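Local coordinates for protein glutamate racemase (Escherichia coli, PDB 2JFN) that belongs to the Asp/Glu/hydantoin racemase family and binds glutamic acid in one pocket and uridine-5'-diphosphate-N-acetylmuramoyl-L-alanine in a separate one, at residues N55-Y60 with V69-A74; P116-A121 with R150-C155; V166-A171 with E176-D181. All blocks are in the same frame, centred on the assembly; numbering follows the deposited sequence.

Interaction 1 (N55-Y60 with V69-A74). With GLU (glutamic acid), chain B.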
# COMPACT_ATOMS: atom_id res chain seq x y z
N ASN A 55 -9.60 -9.23 3.30
CA ASN A 55 -9.22 -10.03 4.44
C ASN A 55 -9.41 -11.52 4.16
O ASN A 55 -8.88 -12.36 4.89
CB ASN A 55 -10.02 -9.61 5.69
CG ASN A 55 -11.52 -9.80 5.53
OD1 ASN A 55 -12.12 -9.34 4.56
ND2 ASN A 55 -12.13 -10.49 6.49
N VAL A 56 -10.13 -11.85 3.09
CA VAL A 56 -10.37 -13.24 2.71
C VAL A 56 -9.16 -13.90 2.03
O VAL A 56 -8.86 -15.07 2.28
CB VAL A 56 -11.60 -13.35 1.75
CG1 VAL A 56 -11.64 -14.73 1.09
CG2 VAL A 56 -12.88 -13.11 2.54
N ALA A 57 -8.47 -13.15 1.18
CA ALA A 57 -7.33 -13.71 0.47
C ALA A 57 -5.97 -13.19 0.94
O ALA A 57 -4.94 -13.59 0.41
CB ALA A 57 -7.50 -13.50 -1.03
N PHE A 58 -5.97 -12.29 1.92
CA PHE A 58 -4.71 -11.76 2.45
C PHE A 58 -4.00 -12.98 3.06
O PHE A 58 -4.65 -13.80 3.70
CB PHE A 58 -4.98 -10.74 3.56
CG PHE A 58 -3.74 -10.32 4.30
CD1 PHE A 58 -2.95 -9.27 3.84
CD2 PHE A 58 -3.33 -11.01 5.44
CE1 PHE A 58 -1.78 -8.91 4.49
CE2 PHE A 58 -2.15 -10.67 6.10
CZ PHE A 58 -1.37 -9.62 5.63
N PRO A 59 -2.67 -13.09 2.89
CA PRO A 59 -1.74 -12.20 2.18
C PRO A 59 -1.59 -12.52 0.69
O PRO A 59 -1.63 -13.68 0.28
CB PRO A 59 -0.44 -12.40 2.94
CG PRO A 59 -0.47 -13.87 3.23
CD PRO A 59 -1.92 -14.10 3.67
N TYR A 60 -1.43 -11.47 -0.11
CA TYR A 60 -1.27 -11.61 -1.56
C TYR A 60 0.17 -12.03 -1.93
O TYR A 60 0.39 -12.65 -2.97
CB TYR A 60 -1.61 -10.27 -2.24
CG TYR A 60 -3.09 -10.00 -2.46
CD1 TYR A 60 -4.08 -10.73 -1.78
CD2 TYR A 60 -3.50 -9.00 -3.35
CE1 TYR A 60 -5.45 -10.46 -1.99
CE2 TYR A 60 -4.85 -8.73 -3.55
CZ TYR A 60 -5.82 -9.45 -2.88
OH TYR A 60 -7.15 -9.16 -3.10
N VAL A 69 -4.77 -11.08 -10.09
CA VAL A 69 -5.38 -10.23 -11.11
C VAL A 69 -6.90 -10.39 -11.12
O VAL A 69 -7.63 -9.39 -11.06
CB VAL A 69 -4.83 -10.54 -12.52
CG1 VAL A 69 -5.54 -9.69 -13.56
CG2 VAL A 69 -3.33 -10.28 -12.56
N GLU A 70 -7.37 -11.63 -11.17
CA GLU A 70 -8.80 -11.91 -11.20
C GLU A 70 -9.51 -11.41 -9.94
O GLU A 70 -10.61 -10.85 -10.01
CB GLU A 70 -9.07 -13.42 -11.34
CG GLU A 70 -8.63 -14.05 -12.67
CD GLU A 70 -9.28 -13.40 -13.89
OE1 GLU A 70 -10.49 -13.08 -13.83
OE2 GLU A 70 -8.58 -13.23 -14.91
N ARG A 71 -8.87 -11.62 -8.80
CA ARG A 71 -9.42 -11.22 -7.52
C ARG A 71 -9.58 -9.71 -7.39
O ARG A 71 -10.64 -9.23 -7.01
CB ARG A 71 -8.54 -11.75 -6.38
CG ARG A 71 -9.03 -11.43 -4.98
CD ARG A 71 -10.38 -12.08 -4.67
NE ARG A 71 -10.74 -11.88 -3.27
CZ ARG A 71 -11.91 -12.20 -2.74
NH1 ARG A 71 -12.86 -12.76 -3.48
NH2 ARG A 71 -12.14 -11.96 -1.45
N VAL A 72 -8.52 -8.96 -7.71
CA VAL A 72 -8.59 -7.51 -7.60
C VAL A 72 -9.61 -6.93 -8.58
O VAL A 72 -10.32 -5.98 -8.25
CB VAL A 72 -7.20 -6.87 -7.82
CG1 VAL A 72 -7.31 -5.36 -7.70
CG2 VAL A 72 -6.22 -7.41 -6.77
N VAL A 73 -9.68 -7.49 -9.79
CA VAL A 73 -10.65 -7.03 -10.77
C VAL A 73 -12.06 -7.29 -10.23
O VAL A 73 -12.95 -6.46 -10.38
CB VAL A 73 -10.47 -7.74 -12.13
CG1 VAL A 73 -11.67 -7.47 -13.04
CG2 VAL A 73 -9.20 -7.25 -12.82
N ALA A 74 -12.27 -8.45 -9.60
CA ALA A 74 -13.59 -8.77 -9.05
C ALA A 74 -13.96 -7.84 -7.89
O ALA A 74 -15.11 -7.41 -7.77
CB ALA A 74 -13.63 -10.23 -8.58
N GLU B . 0.08 -3.85 1.39
CA GLU B . 1.00 -4.91 0.98
C GLU B . 1.62 -4.52 -0.35
O GLU B . 1.92 -3.30 -0.59
CB GLU B . 0.24 -6.24 0.85
CG GLU B . 1.03 -7.39 1.52
CD GLU B . 0.45 -8.74 1.14
OE1 GLU B . 1.19 -9.72 1.03
OE2 GLU B . -0.76 -8.88 0.95
OXT GLU B . 1.86 -5.42 -1.23
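Tyr60 OH and Arg71 NE converge on a single carboxylate oxygen, OD2 of Asp54, the first as a hydrogen bond and the second as a salt bridge. OD1 of the same carboxylate accepts the backbone N-H of Ala57, so Asp54 ties the loop 55-60 to the helix 69-74 although neither segment contains it. Arg71 has a second anionic partner, since NH1 pairs with the C-terminal carboxylate of Gly285. Gripped at both places, the guanidinium probably has little freedom to rotate.

Beneath these polar ends the side chains pack closely. With Arg71 CG anti to the backbone N (chi1 -178°), that atom lies 3.5 Å from Tyr60 OH, and a bend at the second torsion then turns the rest of the chain toward Val56 and Ala57. The phenol ring and the guanidinium plane stand 65° apart, which excludes a parallel stack. One helix position on, Val72 CG2 meets Tyr60 CE2 at 3.7 Å. Farther along the guanidinium, Arg71 NH2 lies 3.5 Å from Val56 CB, the two side chains crossing near a right angle, and Ala57 CB comes within 4.3 Å of Arg71 NE.

The loop follows strand 48-53 and leads into helix 65-82, so the contact folds a strand-to-helix connection of the alpha/beta domain back onto its own helix. The Phe58-Tyr60 end of the loop lines the glutamic acid pocket: Tyr60 N donates to GLU OE2 at 2.9 Å, with an N-H...O angle of 160°. A cis peptide precedes Pro59, whose CB sits 3.8 Å above the plane of the Phe58 ring, over its centre. Phe58 CD1 also approaches GLU OE2, at 3.6 Å. Ala57 O lies in plane at the edge of the Tyr60 ring.

Interaction 2 (P116-A121 with R150-C155). With UMA (uridine-5'-diphosphate-N-acetylmuramoyl-L-alanine), chain C.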
# COMPACT_ATOMS: atom_id res chain seq x y z
N PRO A 116 7.67 0.47 -5.74
CA PRO A 116 8.63 0.96 -4.74
C PRO A 116 9.30 2.25 -5.21
O PRO A 116 9.69 2.36 -6.37
CB PRO A 116 9.62 -0.20 -4.62
CG PRO A 116 8.72 -1.41 -4.84
CD PRO A 116 7.87 -0.96 -6.02
N ALA A 117 9.42 3.22 -4.30
CA ALA A 117 10.00 4.53 -4.61
C ALA A 117 11.52 4.52 -4.81
O ALA A 117 12.24 5.34 -4.24
CB ALA A 117 9.63 5.53 -3.52
N ILE A 118 12.00 3.59 -5.62
CA ILE A 118 13.42 3.47 -5.88
C ILE A 118 13.99 4.69 -6.58
O ILE A 118 15.07 5.17 -6.24
CB ILE A 118 13.72 2.22 -6.72
CG1 ILE A 118 13.40 0.97 -5.89
CG2 ILE A 118 15.18 2.22 -7.17
CD1 ILE A 118 13.51 -0.32 -6.66
N LYS A 119 13.25 5.21 -7.56
CA LYS A 119 13.69 6.37 -8.32
C LYS A 119 14.07 7.58 -7.45
O LYS A 119 15.20 8.07 -7.53
CB LYS A 119 12.63 6.77 -9.36
CG LYS A 119 13.08 7.90 -10.28
CD LYS A 119 12.07 8.18 -11.37
CE LYS A 119 12.54 9.32 -12.25
NZ LYS A 119 11.46 9.77 -13.16
N PRO A 120 13.15 8.08 -6.61
CA PRO A 120 13.56 9.23 -5.79
C PRO A 120 14.63 8.88 -4.76
O PRO A 120 15.48 9.72 -4.43
CB PRO A 120 12.25 9.69 -5.15
CG PRO A 120 11.42 8.45 -5.12
CD PRO A 120 11.71 7.82 -6.46
N ALA A 121 14.60 7.66 -4.25
CA ALA A 121 15.58 7.23 -3.25
C ALA A 121 16.99 7.28 -3.83
O ALA A 121 17.94 7.63 -3.13
CB ALA A 121 15.26 5.83 -2.76
N ARG A 150 16.67 0.19 -13.76
CA ARG A 150 16.25 1.34 -14.55
C ARG A 150 16.52 2.71 -13.92
O ARG A 150 17.03 3.61 -14.59
CB ARG A 150 14.76 1.22 -14.89
CG ARG A 150 14.24 2.33 -15.80
CD ARG A 150 12.79 2.11 -16.23
NE ARG A 150 12.62 0.95 -17.11
CZ ARG A 150 12.52 -0.31 -16.70
NH1 ARG A 150 12.57 -0.60 -15.41
NH2 ARG A 150 12.37 -1.28 -17.59
N PHE A 151 16.19 2.87 -12.64
CA PHE A 151 16.40 4.16 -11.98
C PHE A 151 17.42 4.15 -10.85
O PHE A 151 17.55 5.14 -10.12
CB PHE A 151 15.08 4.73 -11.46
CG PHE A 151 14.06 4.99 -12.54
CD1 PHE A 151 13.08 4.04 -12.83
CD2 PHE A 151 14.08 6.17 -13.26
CE1 PHE A 151 12.14 4.27 -13.84
CE2 PHE A 151 13.15 6.42 -14.27
CZ PHE A 151 12.18 5.46 -14.55
N ALA A 152 18.14 3.05 -10.69
CA ALA A 152 19.14 2.95 -9.63
C ALA A 152 20.42 2.30 -10.14
O ALA A 152 20.99 1.43 -9.48
CB ALA A 152 18.58 2.16 -8.46
N ASN A 153 20.88 2.73 -11.31
CA ASN A 153 22.09 2.19 -11.92
C ASN A 153 23.35 2.78 -11.28
O ASN A 153 24.42 2.18 -11.34
CB ASN A 153 22.08 2.49 -13.42
CG ASN A 153 23.19 1.76 -14.17
OD1 ASN A 153 23.36 1.95 -15.38
ND2 ASN A 153 23.94 0.92 -13.46
N GLU A 154 23.21 3.94 -10.66
CA GLU A 154 24.35 4.61 -10.03
C GLU A 154 24.52 4.31 -8.54
O GLU A 154 25.40 4.88 -7.89
CB GLU A 154 24.25 6.12 -10.25
CG GLU A 154 22.82 6.67 -10.28
CD GLU A 154 22.05 6.41 -9.00
OE1 GLU A 154 22.52 6.83 -7.92
OE2 GLU A 154 20.97 5.78 -9.07
N CYS A 155 23.70 3.41 -8.00
CA CYS A 155 23.80 3.05 -6.59
C CYS A 155 23.57 1.56 -6.38
O CYS A 155 23.02 0.89 -7.25
CB CYS A 155 22.77 3.85 -5.76
SG CYS A 155 21.04 3.49 -6.15
N1 UMA C . 4.53 6.58 -7.42
C2 UMA C . 3.69 5.38 -7.67
N3 UMA C . 2.54 5.60 -8.41
C4 UMA C . 2.12 6.84 -8.92
C5 UMA C . 3.02 8.03 -8.62
C6 UMA C . 4.15 7.84 -7.91
O2 UMA C . 3.97 4.26 -7.26
O4 UMA C . 1.07 6.90 -9.55
C1B UMA C . 5.78 6.36 -6.62
C2B UMA C . 6.91 5.86 -7.51
O2' UMA C . 7.75 4.81 -6.89
C3B UMA C . 7.74 7.04 -7.90
C4B UMA C . 7.59 7.85 -6.63
O4B UMA C . 6.32 7.54 -6.07
O3B UMA C . 9.05 6.48 -8.16
C5B UMA C . 7.63 9.32 -6.81
O5B UMA C . 6.80 9.68 -7.85
PA UMA C . 6.74 11.16 -8.45
O1A UMA C . 5.45 11.20 -9.16
O2A UMA C . 6.91 12.10 -7.40
O3A UMA C . 7.95 11.15 -9.53
PB UMA C . 8.89 10.00 -10.11
O1B UMA C . 9.70 9.37 -9.09
O2B UMA C . 9.56 10.55 -11.30
O1' UMA C . 7.75 8.98 -10.71
C1' UMA C . 7.42 8.76 -12.08
C2' UMA C . 5.93 8.59 -12.28
N2' UMA C . 5.18 9.79 -11.87
C7' UMA C . 4.54 10.57 -12.77
O7' UMA C . 4.40 10.23 -13.94
C8' UMA C . 3.96 11.88 -12.30
C3' UMA C . 5.48 7.35 -11.49
O3' UMA C . 4.06 7.08 -11.72
C4' UMA C . 6.31 6.10 -11.89
O4' UMA C . 5.91 4.97 -11.13
C5' UMA C . 7.80 6.37 -11.69
O5' UMA C . 8.16 7.58 -12.47
C6' UMA C . 8.69 5.25 -12.19
O6' UMA C . 8.40 4.96 -13.55
C18 UMA C . 3.35 6.97 -12.98
C19 UMA C . 3.18 5.56 -13.45
O18 UMA C . 3.12 5.30 -14.64
C20 UMA C . 2.08 7.84 -12.90
N4 UMA C . 3.08 4.65 -12.48
C21 UMA C . 2.76 3.23 -12.67
C22 UMA C . 1.49 2.95 -13.52
O19 UMA C . 0.58 3.80 -13.49
O20 UMA C . 1.44 1.90 -14.22
C23 UMA C . 2.60 2.56 -11.29
O HOH W 1 16.64 8.47 -9.97
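The Phe151 ring is sandwiched between two aliphatic chains: Lys119 crosses one face, and CG of Arg150 covers the other, 3.4 Å above the plane and displaced toward the rim. The lysine side makes a CH-pi contact, with CD 3.8 Å from the ring centroid and 29° off the normal. A fully extended chain, starting with CG anti to the backbone N (chi1 -175°), carries Lys119 past the ring until NZ donates to UMA O2B, a diphosphate oxygen, at 2.8 Å. The aromatic face probably steadies the methylenes of a lysine whose ammonium group donates to the ligand. Phe151 also borders that ligand itself, CE1 lying 3.8 Å from UMA O6' in an oblique approach.

In the fold, the contact sets the first turn of helix 118-124 against the residues that leave helix 142-150 on the way to strand 156-161. Ala117, the N-cap of the first helix, is the centre of an inverse gamma turn closed by Ile118 N to Pro116 O at 2.7 Å. On the buried side Ile118 CG2 meets Ala152 CB at 3.6 Å, and the isoleucine also touches Leu147 and Ile148. One water donates to Lys119 O at 2.9 Å and reaches Phe151 O by a weak bond of 3.5 Å.

Interaction 3 (V166-A171 with E176-D181)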
# COMPACT_ATOMS: atom_id res chain seq x y z
N VAL A 166 5.02 -7.53 7.48
CA VAL A 166 3.66 -7.23 7.07
C VAL A 166 2.73 -7.59 8.22
O VAL A 166 1.82 -6.83 8.55
CB VAL A 166 3.25 -8.04 5.82
CG1 VAL A 166 1.80 -7.73 5.46
CG2 VAL A 166 4.17 -7.70 4.66
N GLU A 167 2.98 -8.74 8.84
CA GLU A 167 2.18 -9.21 9.96
C GLU A 167 2.31 -8.29 11.17
O GLU A 167 1.35 -8.08 11.91
CB GLU A 167 2.58 -10.63 10.35
CG GLU A 167 2.09 -11.68 9.37
CD GLU A 167 0.61 -11.56 9.09
OE1 GLU A 167 -0.19 -11.40 10.05
OE2 GLU A 167 0.22 -11.62 7.90
N LEU A 168 3.50 -7.75 11.37
CA LEU A 168 3.73 -6.84 12.49
C LEU A 168 2.85 -5.61 12.29
O LEU A 168 2.25 -5.11 13.24
CB LEU A 168 5.21 -6.45 12.56
CG LEU A 168 6.13 -7.59 13.02
CD1 LEU A 168 7.57 -7.15 12.97
CD2 LEU A 168 5.74 -8.00 14.44
N ALA A 169 2.76 -5.15 11.05
CA ALA A 169 1.94 -3.98 10.73
C ALA A 169 0.47 -4.33 10.96
O ALA A 169 -0.27 -3.54 11.55
CB ALA A 169 2.16 -3.54 9.27
N GLU A 170 0.05 -5.50 10.50
CA GLU A 170 -1.34 -5.93 10.70
C GLU A 170 -1.62 -5.95 12.20
O GLU A 170 -2.60 -5.36 12.67
CB GLU A 170 -1.57 -7.33 10.12
CG GLU A 170 -1.72 -7.37 8.60
CD GLU A 170 -3.06 -6.80 8.11
OE1 GLU A 170 -3.09 -6.22 7.01
OE2 GLU A 170 -4.08 -6.95 8.83
N ALA A 171 -0.76 -6.62 12.96
CA ALA A 171 -0.93 -6.70 14.41
C ALA A 171 -1.08 -5.32 15.03
O ALA A 171 -1.99 -5.08 15.82
CB ALA A 171 0.26 -7.42 15.03
N GLU A 176 -2.34 -4.78 18.76
CA GLU A 176 -1.19 -5.40 19.41
C GLU A 176 0.03 -4.51 19.28
O GLU A 176 0.17 -3.76 18.32
CB GLU A 176 -0.89 -6.78 18.80
CG GLU A 176 -1.96 -7.84 19.05
CD GLU A 176 -3.12 -7.76 18.07
OE1 GLU A 176 -2.90 -8.01 16.86
OE2 GLU A 176 -4.24 -7.44 18.51
N ASP A 177 0.92 -4.59 20.27
CA ASP A 177 2.13 -3.78 20.27
C ASP A 177 3.21 -4.48 19.46
O ASP A 177 3.34 -5.70 19.51
CB ASP A 177 2.61 -3.57 21.71
CG ASP A 177 1.52 -2.99 22.60
OD1 ASP A 177 1.27 -1.77 22.51
OD2 ASP A 177 0.91 -3.77 23.37
N VAL A 178 3.97 -3.70 18.71
CA VAL A 178 5.02 -4.25 17.87
C VAL A 178 6.27 -4.57 18.70
O VAL A 178 6.79 -3.71 19.41
CB VAL A 178 5.41 -3.26 16.75
CG1 VAL A 178 6.46 -3.88 15.84
CG2 VAL A 178 4.16 -2.87 15.95
N SER A 179 6.74 -5.81 18.60
CA SER A 179 7.94 -6.22 19.32
C SER A 179 9.17 -5.68 18.60
O SER A 179 9.46 -6.09 17.47
CB SER A 179 8.04 -7.74 19.38
OG SER A 179 9.36 -8.14 19.70
N LEU A 180 9.89 -4.77 19.24
CA LEU A 180 11.08 -4.20 18.62
C LEU A 180 12.15 -5.27 18.42
O LEU A 180 12.94 -5.18 17.48
CB LEU A 180 11.63 -3.06 19.47
CG LEU A 180 10.70 -1.85 19.65
CD1 LEU A 180 11.44 -0.73 20.37
CD2 LEU A 180 10.20 -1.37 18.29
N ASP A 181 12.18 -6.27 19.30
CA ASP A 181 13.16 -7.33 19.17
C ASP A 181 12.92 -8.13 17.89
O ASP A 181 13.86 -8.57 17.24
CB ASP A 181 13.12 -8.27 20.38
CG ASP A 181 13.63 -7.60 21.65
OD1 ASP A 181 14.64 -6.87 21.59
OD2 ASP A 181 13.02 -7.82 22.72
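Glu176 folds back over Ala171, its CB 4.0 Å and its OE1 3.7 Å from the alanine CB. The bend is at the second torsion (chi2 83°), which turns the carboxylate back toward the end of helix 163-174. There OE1 stands 3.2 Å from Ala171 O; both are acceptors, so this is no bond, and the approach is probably unfavourable if the carboxylate is charged. The same carbonyl is engaged by the backbone: Glu176 N donates to Ala171 O at 3.0 Å with an N-H...O angle of 154°. This bond, spanning five residues, ties the chain that leaves helix 163-174 back to its last turns.

Two residues on, Val178 rests against the preceding helical turn more loosely. Its CG2 is 4.0 Å from Leu168 O, and its CG1 is 4.4 Å from Leu168 CB.

Ser179 then starts the next helix as its N-cap, OG accepting from Ala182 N. Leu168 extends on to Leu183 and Ile186 of helix 180-186, while Val178 also touches Glu213 of helix 211-217, placing the turn among three helices near the protein surface.

Interactions 1 and 3 meet directly, although their centres are 23 Å apart: Phe58 CZ packs 3.7 Å from Val166 CG1, joining the loop 55-60 to helix 163-174 beside the glutamic acid pocket. Phe58, Pro59 and Tyr60 line that pocket from interaction 1. From interaction 3, Glu170 OE1 bonds His206 NE2, and His206 ND1 in turn bonds the glutamic acid, a second-shell link. Interaction 2 serves the other ligand and stands apart, its nearest atoms about 14 Å from interaction 1 and about 12 Å from interaction 3. The two ligands occupy separate pockets, and the Ile118 side chain is about 13 Å from the glutamic acid.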